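Local structure of beta-fructofuranosidase (Bifidobacterium adolescentis, 6NOB) at residues Asn133-Phe138 against Gln439-Asp444. The protein probably hydrolyses beta-fructofuranosides such as sucrose, as a beta-fructofuranosidase of glycoside hydrolase family 32. Residues are numbered along the deposited sequence; the frame is centred on the assembly and turned at random.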
loop_
_atom_site.group_PDB
_atom_site.type_symbol
_atom_site.label_atom_id
_atom_site.label_comp_id
_atom_site.label_asym_id
_atom_site.label_seq_id
_atom_site.Cartn_x
_atom_site.Cartn_y
_atom_site.Cartn_z
ATOM N N ASN A 133 1.488 -5.874 1.456
ATOM C CA ASN A 133 2.526 -6.833 1.801
ATOM C C ASN A 133 2.260 -8.177 1.135
ATOM O O ASN A 133 1.132 -8.497 0.752
ATOM C CB ASN A 133 2.630 -7.048 3.320
ATOM C CG ASN A 133 2.858 -5.759 4.087
ATOM O OD1 ASN A 133 2.382 -5.605 5.212
ATOM N ND2 ASN A 133 3.596 -4.832 3.489
ATOM N N GLY A 134 3.330 -8.955 1.003
ATOM C CA GLY A 134 3.204 -10.365 0.640
ATOM C C GLY A 134 2.505 -10.615 -0.677
ATOM O O GLY A 134 1.751 -11.588 -0.802
ATOM N N LEU A 135 2.743 -9.759 -1.664
ATOM C CA LEU A 135 2.070 -9.896 -2.949
ATOM C C LEU A 135 2.577 -11.125 -3.690
ATOM O O LEU A 135 3.788 -11.329 -3.826
ATOM C CB LEU A 135 2.283 -8.638 -3.790
ATOM C CG LEU A 135 1.728 -7.372 -3.140
ATOM C CD1 LEU A 135 2.043 -6.151 -3.977
ATOM C CD2 LEU A 135 0.231 -7.510 -2.928
ATOM N N CYS A 136 1.646 -11.947 -4.165
ATOM C CA CYS A 136 1.988 -13.155 -4.905
ATOM C C CYS A 136 0.731 -13.727 -5.539
ATOM O O CYS A 136 -0.393 -13.374 -5.167
ATOM C CB CYS A 136 2.664 -14.196 -4.003
ATOM S SG CYS A 136 1.647 -14.849 -2.669
ATOM N N GLN A 137 0.939 -14.583 -6.534
ATOM C CA GLN A 137 -0.091 -15.487 -7.021
ATOM C C GLN A 137 0.199 -16.856 -6.424
ATOM O O GLN A 137 1.311 -17.371 -6.569
ATOM C CB GLN A 137 -0.114 -15.554 -8.548
ATOM C CG GLN A 137 -1.319 -16.300 -9.099
ATOM C CD GLN A 137 -1.550 -16.049 -10.577
ATOM O OE1 GLN A 137 -0.616 -15.743 -11.320
ATOM N NE2 GLN A 137 -2.799 -16.183 -11.012
ATOM N N PHE A 138 -0.783 -17.428 -5.734
ATOM C CA PHE A 138 -0.589 -18.682 -5.016
ATOM C C PHE A 138 -1.781 -19.591 -5.266
ATOM O O PHE A 138 -2.907 -19.254 -4.891
ATOM C CB PHE A 138 -0.407 -18.429 -3.516
ATOM C CG PHE A 138 -0.236 -19.678 -2.711
ATOM C CD1 PHE A 138 0.878 -20.483 -2.885
ATOM C CD2 PHE A 138 -1.187 -20.047 -1.775
ATOM C CE1 PHE A 138 1.039 -21.637 -2.142
ATOM C CE2 PHE A 138 -1.033 -21.201 -1.029
ATOM C CZ PHE A 138 0.081 -21.995 -1.211
ATOM N N GLN A 439 4.853 -2.173 -3.690
ATOM C CA GLN A 439 5.450 -3.496 -3.772
ATOM C C GLN A 439 4.937 -4.169 -5.032
ATOM O O GLN A 439 3.782 -3.975 -5.421
ATOM C CB GLN A 439 5.138 -4.355 -2.539
ATOM C CG GLN A 439 5.913 -5.669 -2.525
ATOM C CD GLN A 439 5.693 -6.478 -1.264
ATOM O OE1 GLN A 439 5.081 -7.548 -1.294
ATOM N NE2 GLN A 439 6.206 -5.976 -0.145
ATOM N N SER A 440 5.796 -4.949 -5.672
ATOM C CA SER A 440 5.467 -5.587 -6.935
ATOM C C SER A 440 5.615 -7.098 -6.820
ATOM O O SER A 440 6.201 -7.618 -5.869
ATOM C CB SER A 440 6.355 -5.047 -8.060
ATOM O OG SER A 440 7.491 -5.872 -8.246
ATOM N N PHE A 441 5.067 -7.805 -7.807
ATOM C CA PHE A 441 5.227 -9.250 -7.902
ATOM C C PHE A 441 5.063 -9.665 -9.356
ATOM O O PHE A 441 4.586 -8.897 -10.196
ATOM C CB PHE A 441 4.233 -9.991 -6.996
ATOM C CG PHE A 441 2.820 -10.003 -7.512
ATOM C CD1 PHE A 441 1.998 -8.895 -7.365
ATOM C CD2 PHE A 441 2.312 -11.132 -8.137
ATOM C CE1 PHE A 441 0.694 -8.911 -7.838
ATOM C CE2 PHE A 441 1.014 -11.157 -8.614
ATOM C CZ PHE A 441 0.201 -10.047 -8.465
ATOM N N ALA A 442 5.480 -10.893 -9.647
ATOM C CA ALA A 442 5.340 -11.492 -10.967
ATOM C C ALA A 442 4.315 -12.612 -10.886
ATOM O O ALA A 442 4.524 -13.595 -10.167
ATOM C CB ALA A 442 6.681 -12.026 -11.473
ATOM N N ASP A 443 3.213 -12.469 -11.621
ATOM C CA ASP A 443 2.191 -13.505 -11.624
ATOM C C ASP A 443 2.679 -14.716 -12.426
ATOM O O ASP A 443 3.804 -14.750 -12.934
ATOM C CB ASP A 443 0.860 -12.947 -12.143
ATOM C CG ASP A 443 0.858 -12.659 -13.646
ATOM O OD1 ASP A 443 1.898 -12.820 -14.321
ATOM O OD2 ASP A 443 -0.214 -12.265 -14.159
ATOM N N ASP A 444 1.814 -15.725 -12.548
ATOM C CA ASP A 444 2.233 -16.981 -13.163
ATOM C C ASP A 444 2.600 -16.820 -14.634
ATOM O O ASP A 444 3.316 -17.669 -15.177
ATOM C CB ASP A 444 1.136 -18.035 -13.011
ATOM C CG ASP A 444 1.042 -18.577 -11.596
ATOM O OD1 ASP A 444 2.087 -18.964 -11.034
ATOM O OD2 ASP A 444 -0.078 -18.614 -11.048
HETATM O O HOH W 1 5.973 -9.956 -2.621
HETATM O O HOH W 2 3.674 -15.001 -7.516
#
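Gln439 and Leu135 meet through a nearly straight hydrogen bond: Leu135 N-H donates to Gln439 OE1 at 3.2 Å, with an N-H...O angle of 172°. The Gln439 side chain reaches this backbone because CG stands anti to its own N (chi1 -172°) and the chain runs on extended; its NE2 donates a hydrogen bond to Gly197 O. A water lies within hydrogen-bonding distance of Leu135 O (2.8 Å) and Gln439 OE1 (2.9 Å). Alongside, Leu135 CB touches Phe441 CD1 at 3.6 Å, while Cys136 N lies 4.0 Å above one face of that ring, offset toward its rim. At the far end Asp444 N donates to Gln137 OE1 (2.7 Å), nearly along the C=O axis. Asp444 OD2, another acceptor, sits 2.9 Å from Gln137 OE1 without a hydrogen bond; Asp444 OD1 accepts from Asn212 N. With an alanine at Gln137, Asp444 N would probably lose this acceptor and its carboxylate the neighbouring amide. A second water links Gln137 N to Ala442 O. The strands run roughly parallel (17°), axes 6.2 Å apart, without direct backbone-to-backbone hydrogen bonds. Each pairs antiparallel with its next strand, 141-149 or 448-454, consistent with inner strands of the first and last blades meeting where the family's five-bladed beta-propeller closes.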